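PDB 4G68: ABC transporter from Caldanaerobius, which probably serves as the extracellular solute-binding component of an ABC transporter, capturing xylan-derived sugars for uptake by this thermophilic bacterium. Local coordinates for residues Asp222-Lys227 with Pro390-Tyr395; Lys405-Gln410 with Ser422-Gln427. All blocks are in the same frame, centred on the assembly; numbering follows the deposited sequence.

Contact 1 (Asp222-Lys227 with Pro390-Tyr395); sequences DALNGK and PAWDIY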
ATOM      1  N   ASP C 222      16.409   2.626  10.528  1.00 29.72           N
ATOM      2  CA  ASP C 222      17.039   2.767  11.844  1.00 30.00           C
ATOM      3  C   ASP C 222      16.140   3.413  12.888  1.00 29.76           C
ATOM      4  O   ASP C 222      16.182   3.031  14.055  1.00 30.56           O
ATOM      5  CB  ASP C 222      18.361   3.557  11.724  1.00 31.70           C
ATOM      6  CG  ASP C 222      19.464   2.742  11.131  1.00 33.10           C
ATOM      7  OD1 ASP C 222      19.256   1.507  11.030  1.00 37.14           O
ATOM      8  OD2 ASP C 222      20.536   3.300  10.796  1.00 29.56           O
ATOM      9  N   ALA C 223      15.347   4.406  12.485  1.00 30.16           N
ATOM     10  CA  ALA C 223      14.415   5.017  13.395  1.00 32.70           C
ATOM     11  C   ALA C 223      13.327   4.011  13.720  1.00 31.85           C
ATOM     12  O   ALA C 223      12.907   3.904  14.887  1.00 35.42           O
ATOM     13  CB  ALA C 223      13.815   6.286  12.801  1.00 35.02           C
ATOM     14  N   LEU C 224      12.899   3.250  12.712  1.00 30.63           N
ATOM     15  CA  LEU C 224      11.780   2.322  12.896  1.00 29.99           C
ATOM     16  C   LEU C 224      12.201   1.094  13.728  1.00 29.47           C
ATOM     17  O   LEU C 224      11.358   0.483  14.396  1.00 28.01           O
ATOM     18  CB  LEU C 224      11.152   1.904  11.559  1.00 28.81           C
ATOM     19  CG  LEU C 224      10.522   2.996  10.689  1.00 26.62           C
ATOM     20  CD1 LEU C 224      10.169   2.438   9.331  1.00 23.84           C
ATOM     21  CD2 LEU C 224       9.290   3.601  11.330  1.00 32.24           C
ATOM     22  N   ASN C 225      13.488   0.763  13.659  1.00 29.73           N
ATOM     23  CA  ASN C 225      14.101  -0.349  14.389  1.00 32.23           C
ATOM     24  C   ASN C 225      14.629   0.054  15.796  1.00 32.70           C
ATOM     25  O   ASN C 225      15.219  -0.765  16.514  1.00 33.95           O
ATOM     26  CB  ASN C 225      15.269  -0.909  13.571  1.00 33.42           C
ATOM     27  CG  ASN C 225      14.838  -1.903  12.544  1.00 31.96           C
ATOM     28  OD1 ASN C 225      14.035  -2.746  12.839  1.00 34.99           O
ATOM     29  ND2 ASN C 225      15.440  -1.847  11.348  1.00 34.08           N
ATOM     30  N   GLY C 226      14.419   1.314  16.183  1.00 30.31           N
ATOM     31  CA  GLY C 226      15.010   1.860  17.415  1.00 32.87           C
ATOM     32  C   GLY C 226      16.524   2.064  17.483  1.00 35.12           C
ATOM     33  O   GLY C 226      17.064   2.261  18.598  1.00 36.75           O
ATOM     34  N   LYS C 227      17.217   2.035  16.338  1.00 29.52           N
ATOM     35  CA  LYS C 227      18.680   2.242  16.244  1.00 33.30           C
ATOM     36  C   LYS C 227      19.042   3.731  16.141  1.00 33.08           C
ATOM     37  O   LYS C 227      20.199   4.110  16.306  1.00 33.07           O
ATOM     38  CB  LYS C 227      19.272   1.513  15.024  1.00 33.52           C
ATOM     39  CG  LYS C 227      19.169  -0.003  15.070  1.00 36.50           C
ATOM     40  CD  LYS C 227      20.280  -0.562  15.955  1.00 41.89           C
ATOM     41  CE  LYS C 227      20.263  -2.090  15.965  1.00 42.47           C
ATOM     42  NZ  LYS C 227      21.158  -2.761  14.970  1.00 35.96           N
ATOM     43  N   PRO C 390       8.709  -0.521   3.486  1.00 25.20           N
ATOM     44  CA  PRO C 390       7.213  -0.444   3.535  1.00 22.05           C
ATOM     45  C   PRO C 390       6.695   0.784   4.271  1.00 22.14           C
ATOM     46  O   PRO C 390       7.436   1.411   5.049  1.00 25.09           O
ATOM     47  CB  PRO C 390       6.812  -1.731   4.298  1.00 25.10           C
ATOM     48  CG  PRO C 390       7.991  -2.683   4.108  1.00 22.33           C
ATOM     49  CD  PRO C 390       9.212  -1.773   4.108  1.00 23.69           C
ATOM     50  N   ALA C 391       5.441   1.113   4.051  1.00 19.89           N
ATOM     51  CA  ALA C 391       4.772   2.214   4.778  1.00 18.77           C
ATOM     52  C   ALA C 391       4.882   1.950   6.263  1.00 22.03           C
ATOM     53  O   ALA C 391       4.856   0.765   6.727  1.00 22.04           O
ATOM     54  CB  ALA C 391       3.326   2.246   4.391  1.00 20.03           C
ATOM     55  N   TRP C 392       4.987   3.023   7.052  1.00 21.96           N
ATOM     56  CA  TRP C 392       5.369   2.834   8.496  1.00 20.10           C
ATOM     57  C   TRP C 392       4.315   2.142   9.342  1.00 18.72           C
ATOM     58  O   TRP C 392       4.613   1.485  10.359  1.00 17.75           O
ATOM     59  CB  TRP C 392       5.734   4.202   9.072  1.00 20.15           C
ATOM     60  CG  TRP C 392       6.987   4.851   8.452  1.00 19.74           C
ATOM     61  CD1 TRP C 392       7.575   4.614   7.204  1.00 17.93           C
ATOM     62  CD2 TRP C 392       7.761   5.933   9.049  1.00 19.47           C
ATOM     63  NE1 TRP C 392       8.682   5.423   7.016  1.00 18.79           N
ATOM     64  CE2 TRP C 392       8.833   6.260   8.093  1.00 20.52           C
ATOM     65  CE3 TRP C 392       7.685   6.634  10.270  1.00 20.96           C
ATOM     66  CZ2 TRP C 392       9.782   7.237   8.366  1.00 19.91           C
ATOM     67  CZ3 TRP C 392       8.611   7.630  10.502  1.00 21.11           C
ATOM     68  CH2 TRP C 392       9.641   7.928   9.563  1.00 21.59           C
ATOM     69  N   ASP C 393       3.044   2.270   8.961  1.00 19.39           N
ATOM     70  CA  ASP C 393       1.970   1.583   9.634  1.00 20.78           C
ATOM     71  C   ASP C 393       1.930   0.060   9.363  1.00 25.34           C
ATOM     72  O   ASP C 393       1.326  -0.679  10.173  1.00 24.06           O
ATOM     73  CB  ASP C 393       0.564   2.208   9.413  1.00 24.66           C
ATOM     74  CG  ASP C 393       0.011   2.060   7.948  1.00 27.36           C
ATOM     75  OD1 ASP C 393       0.816   1.693   7.048  1.00 24.59           O
ATOM     76  OD2 ASP C 393      -1.232   2.391   7.689  1.00 23.61           O
ATOM     77  N   ILE C 394       2.516  -0.375   8.234  1.00 24.32           N
ATOM     78  CA  ILE C 394       2.773  -1.817   7.958  1.00 25.88           C
ATOM     79  C   ILE C 394       4.080  -2.261   8.575  1.00 23.26           C
ATOM     80  O   ILE C 394       4.247  -3.475   8.788  1.00 23.21           O
ATOM     81  CB  ILE C 394       2.965  -2.116   6.463  1.00 28.87           C
ATOM     82  CG1 ILE C 394       1.675  -1.947   5.685  1.00 35.53           C
ATOM     83  CG2 ILE C 394       3.571  -3.524   6.223  1.00 36.14           C
ATOM     84  CD1 ILE C 394       1.890  -2.118   4.189  1.00 30.63           C
ATOM     85  N   TYR C 395       5.054  -1.342   8.741  1.00 25.29           N
ATOM     86  CA  TYR C 395       6.421  -1.721   9.242  1.00 23.88           C
ATOM     87  C   TYR C 395       6.413  -1.750  10.799  1.00 26.81           C
ATOM     88  O   TYR C 395       6.899  -2.687  11.430  1.00 25.81           O
ATOM     89  CB  TYR C 395       7.549  -0.794   8.689  1.00 23.62           C
ATOM     90  CG  TYR C 395       8.999  -1.261   8.911  1.00 24.16           C
ATOM     91  CD1 TYR C 395       9.704  -1.914   7.880  1.00 24.07           C
ATOM     92  CD2 TYR C 395       9.653  -1.072  10.140  1.00 22.85           C
ATOM     93  CE1 TYR C 395      11.021  -2.366   8.055  1.00 24.61           C
ATOM     94  CE2 TYR C 395      10.969  -1.519  10.347  1.00 23.95           C
ATOM     95  CZ  TYR C 395      11.656  -2.139   9.290  1.00 23.24           C
ATOM     96  OH  TYR C 395      12.971  -2.574   9.470  1.00 23.79           O
TER
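With CG anti to the carbonyl carbon (chi1 -62°), Leu-224 puts its branched end between Trp-392 and Tyr-395 of helix 392-395. Tyr-395 instead sets CG anti to its backbone N (chi1 -168°), which carries the phenol back across the flank of Leu-224 to Asn-225. The two methyls of the leucine divide the work. CD2 lies over one face of the indole, 3.9 Å from the centroid of the Trp-392 six-membered ring, a CH-pi contact offset toward the rim. CD1 leans on the tyrosine, 3.6 Å from Tyr-395 CD2, and Leu-224 CB touches the same ring atom, also at 3.6 Å. This joins the C-terminal end of helix 217-224, closed by a Schellman motif at Gly-226, to the short helix 392-395, with Ala-391 at its N-cap position, within the periplasmic-binding-protein fold expected of a bacterial extracellular solute-binding protein. Where the contact meets the surface it turns polar: Asn-225 ND2 gives a weak hydrogen bond to Tyr-395 OH at 3.2 Å, with amide and phenol planes 67° apart. His-404 also stacks on the indole of Trp-392, and Asp-208 accepts the Trp-392 backbone N-H.

Contact 2 (Lys405-Gln410 with Ser422-Gln427); sequences KDLVAQ and SKQMQQ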
ATOM      1  N   LYS C 405       0.374   7.343  12.786  1.00 30.70           N
ATOM      2  CA  LYS C 405      -0.837   7.762  12.084  1.00 28.98           C
ATOM      3  C   LYS C 405      -1.530   8.926  12.743  1.00 29.71           C
ATOM      4  O   LYS C 405      -2.013   9.827  12.033  1.00 26.53           O
ATOM      5  CB  LYS C 405      -1.829   6.605  11.936  1.00 29.58           C
ATOM      6  CG  LYS C 405      -1.396   5.554  10.937  1.00 27.27           C
ATOM      7  CD  LYS C 405      -2.246   4.307  11.019  1.00 25.39           C
ATOM      8  CE  LYS C 405      -3.718   4.543  10.794  1.00 28.33           C
ATOM      9  NZ  LYS C 405      -4.399   3.288  11.153  1.00 23.55           N
ATOM     10  N   ASP C 406      -1.603   8.939  14.084  1.00 29.32           N
ATOM     11  CA  ASP C 406      -2.391  10.016  14.756  1.00 31.84           C
ATOM     12  C   ASP C 406      -1.703  11.362  14.704  1.00 29.88           C
ATOM     13  O   ASP C 406      -2.366  12.413  14.413  1.00 28.11           O
ATOM     14  CB  ASP C 406      -2.739   9.700  16.219  1.00 35.58           C
ATOM     15  CG  ASP C 406      -3.632   8.491  16.358  1.00 39.55           C
ATOM     16  OD1 ASP C 406      -4.434   8.228  15.429  1.00 34.55           O
ATOM     17  OD2 ASP C 406      -3.516   7.776  17.389  1.00 42.67           O
ATOM     18  N   LEU C 407      -0.385  11.311  14.917  1.00 29.23           N
ATOM     19  CA  LEU C 407       0.477  12.465  14.888  1.00 27.03           C
ATOM     20  C   LEU C 407       0.705  13.026  13.489  1.00 25.40           C
ATOM     21  O   LEU C 407       0.905  14.205  13.316  1.00 25.91           O
ATOM     22  CB  LEU C 407       1.853  12.078  15.488  1.00 28.35           C
ATOM     23  CG  LEU C 407       1.998  11.812  17.012  1.00 29.55           C
ATOM     24  CD1 LEU C 407       3.428  11.418  17.379  1.00 26.80           C
ATOM     25  CD2 LEU C 407       1.493  12.971  17.875  1.00 32.58           C
ATOM     26  N   VAL C 408       0.820  12.167  12.492  1.00 27.96           N
ATOM     27  CA  VAL C 408       0.884  12.725  11.139  1.00 28.37           C
ATOM     28  C   VAL C 408      -0.450  13.430  10.948  1.00 27.67           C
ATOM     29  O   VAL C 408      -0.484  14.505  10.345  1.00 29.45           O
ATOM     30  CB  VAL C 408       1.208  11.688  10.016  1.00 31.00           C
ATOM     31  CG1 VAL C 408       0.900  12.271   8.619  1.00 30.59           C
ATOM     32  CG2 VAL C 408       2.678  11.275  10.062  1.00 25.71           C
ATOM     33  N   ALA C 409      -1.549  12.828  11.424  1.00 25.63           N
ATOM     34  CA  ALA C 409      -2.862  13.460  11.207  1.00 29.15           C
ATOM     35  C   ALA C 409      -2.841  14.896  11.789  1.00 31.42           C
ATOM     36  O   ALA C 409      -3.145  15.841  11.092  1.00 24.18           O
ATOM     37  CB  ALA C 409      -3.998  12.623  11.779  1.00 28.75           C
ATOM     38  N   GLN C 410      -2.320  15.040  13.006  1.00 33.38           N
ATOM     39  CA  GLN C 410      -2.174  16.360  13.660  1.00 35.90           C
ATOM     40  C   GLN C 410      -1.249  17.384  12.943  1.00 35.93           C
ATOM     41  O   GLN C 410      -1.453  18.615  13.074  1.00 31.50           O
ATOM     42  CB  GLN C 410      -1.687  16.122  15.076  1.00 37.86           C
ATOM     43  CG  GLN C 410      -2.784  15.586  15.955  1.00 37.83           C
ATOM     44  CD  GLN C 410      -2.287  14.626  17.004  1.00 42.68           C
ATOM     45  OE1 GLN C 410      -1.322  14.894  17.763  1.00 46.34           O
ATOM     46  NE2 GLN C 410      -2.944  13.487  17.054  1.00 32.15           N
ATOM     47  N   SER C 422       8.239  15.625  16.085  1.00 40.43           N
ATOM     48  CA  SER C 422       9.377  14.735  16.152  1.00 38.58           C
ATOM     49  C   SER C 422       9.685  14.335  17.585  1.00 41.68           C
ATOM     50  O   SER C 422      10.062  13.184  17.808  1.00 43.59           O
ATOM     51  CB  SER C 422      10.609  15.321  15.474  1.00 35.07           C
ATOM     52  OG  SER C 422      10.373  15.579  14.099  1.00 34.06           O
ATOM     53  N   LYS C 423       9.511  15.283  18.527  1.00 43.55           N
ATOM     54  CA  LYS C 423       9.650  15.040  19.983  1.00 42.42           C
ATOM     55  C   LYS C 423       8.698  13.966  20.477  1.00 39.66           C
ATOM     56  O   LYS C 423       9.119  13.047  21.201  1.00 42.64           O
ATOM     57  CB  LYS C 423       9.378  16.317  20.790  1.00 46.99           C
ATOM     58  CG  LYS C 423      10.494  17.352  20.757  1.00 53.09           C
ATOM     59  CD  LYS C 423      11.457  17.209  21.938  1.00 52.78           C
ATOM     60  CE  LYS C 423      12.193  18.513  22.192  1.00 49.77           C
ATOM     61  NZ  LYS C 423      13.370  18.662  21.292  1.00 54.60           N
ATOM     62  N   GLN C 424       7.423  14.109  20.100  1.00 36.45           N
ATOM     63  CA  GLN C 424       6.381  13.173  20.456  1.00 35.52           C
ATOM     64  C   GLN C 424       6.515  11.809  19.756  1.00 38.94           C
ATOM     65  O   GLN C 424       6.051  10.804  20.294  1.00 42.28           O
ATOM     66  CB  GLN C 424       4.997  13.777  20.238  1.00 39.14           C
ATOM     67  CG  GLN C 424       4.667  14.885  21.228  1.00 42.05           C
ATOM     68  CD  GLN C 424       3.257  15.411  21.099  1.00 42.71           C
ATOM     69  OE1 GLN C 424       2.291  14.641  21.035  1.00 50.23           O
ATOM     70  NE2 GLN C 424       3.124  16.724  21.080  1.00 42.29           N
ATOM     71  N   MET C 425       7.140  11.760  18.576  1.00 36.52           N
ATOM     72  CA  MET C 425       7.341  10.460  17.874  1.00 33.45           C
ATOM     73  C   MET C 425       8.353   9.662  18.682  1.00 35.27           C
ATOM     74  O   MET C 425       8.129   8.483  18.996  1.00 36.83           O
ATOM     75  CB  MET C 425       7.793  10.642  16.416  1.00 30.57           C
ATOM     76  CG  MET C 425       6.665  10.920  15.418  1.00 28.53           C
ATOM     77  SD  MET C 425       5.604   9.491  15.070  1.00 23.54           S
ATOM     78  CE  MET C 425       6.876   8.495  14.302  1.00 27.84           C
ATOM     79  N   GLN C 426       9.425  10.331  19.096  1.00 37.45           N
ATOM     80  CA  GLN C 426      10.481   9.679  19.859  1.00 38.23           C
ATOM     81  C   GLN C 426      10.060   9.263  21.285  1.00 41.48           C
ATOM     82  O   GLN C 426      10.377   8.139  21.714  1.00 40.83           O
ATOM     83  CB  GLN C 426      11.739  10.525  19.862  1.00 37.21           C
ATOM     84  CG  GLN C 426      12.864   9.984  20.723  1.00 37.69           C
ATOM     85  CD  GLN C 426      13.552   8.766  20.135  1.00 36.66           C
ATOM     86  OE1 GLN C 426      13.319   8.355  18.962  1.00 32.53           O
ATOM     87  NE2 GLN C 426      14.460   8.196  20.922  1.00 35.19           N
ATOM     88  N   GLN C 427       9.339  10.139  21.991  1.00 43.26           N
ATOM     89  CA  GLN C 427       8.846   9.834  23.335  1.00 42.45           C
ATOM     90  C   GLN C 427       7.788   8.716  23.374  1.00 44.70           C
ATOM     91  O   GLN C 427       7.832   7.832  24.252  1.00 48.49           O
ATOM     92  CB  GLN C 427       8.313  11.100  24.029  1.00 44.98           C
ATOM     93  CG  GLN C 427       7.484  10.819  25.290  1.00 46.15           C
ATOM     94  CD  GLN C 427       8.319  10.508  26.530  1.00 49.67           C
ATOM     95  OE1 GLN C 427       9.487  10.104  26.453  1.00 52.47           O
ATOM     96  NE2 GLN C 427       7.707  10.707  27.684  1.00 47.65           N
TER
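Leu-407 of helix 398-412 reaches across to helix 418-429, where its CD1 packs against Met-425 and the base of Gln-424, and its CD2 against the Gln-424 amide oxygen. The leucine and methionine side chains run past one another in opposite directions, so they meet along their flanks: Leu-407 CD1 lies 3.7 Å from Met-425 SD and 3.8 Å from Met-425 CG. The methionine is folded for this, with bends at both chi2 (-72°) and chi3 (-65°), and it is the middle of the chain, CG and sulfur, that lies beside the leucine methyl.

Gln-424 is built differently. Its chain continues extended beyond CG (chi2 -175°) and crosses Leu-407 obliquely. The root of the side chain approaches one methyl, with Gln-424 CB 4.0 Å from Leu-407 CD1, while the amide oxygen reaches the other, Gln-424 OE1 standing 3.7 Å from Leu-407 CD2. The amide nitrogen is engaged within its own helix, where NE2 of Gln-424 donates to Glu-420, one turn earlier.

The two helices follow each other near the C-terminus, joined by a short loop, and the closest backbone approach of the two segments is between Leu-407 and Met-425, whose CA atoms are 7.7 Å apart. Tyr-421 extends the apolar packing by touching both Leu-407 and Val-408. Elsewhere on helix 418-429 Ser-422 OG hydrogen-bonds Thr-236 OG1, and Gln-426 OE1 accepts the backbone N-H of Phe-230, tying this helix to residues 230-236.

The junction between the two segments is therefore made by dispersion and shape: a buried leucine against a polarisable thioether, with the aliphatic base of a glutamine crossing it. The side-chain amide oxygen OE1 of Gln-424 meets a methyl here, so its polar character probably contributes little directional attraction to this junction.

Contact 1 and contact 2 follow in series along the chain, their centres about 14 Å apart and on the same side of the molecule's centre. Helix 392-395 of contact 1 leads directly into helix 398-412 of contact 2, and the two contacts touch through side chains. Trp-392 CZ3 lies 4.3 Å from Met-425 CE, while Asp-393 CB packs 3.9 Å from Lys-405 CD. Phe-230 is shared by both: it meets the side chains of Ala-223 and Trp-392 of contact 1, and its backbone N-H goes to Gln-426 OE1 of contact 2. Contact 2 is the more peripheral, about 21 Å from the chain's centre against 15 Å for contact 1.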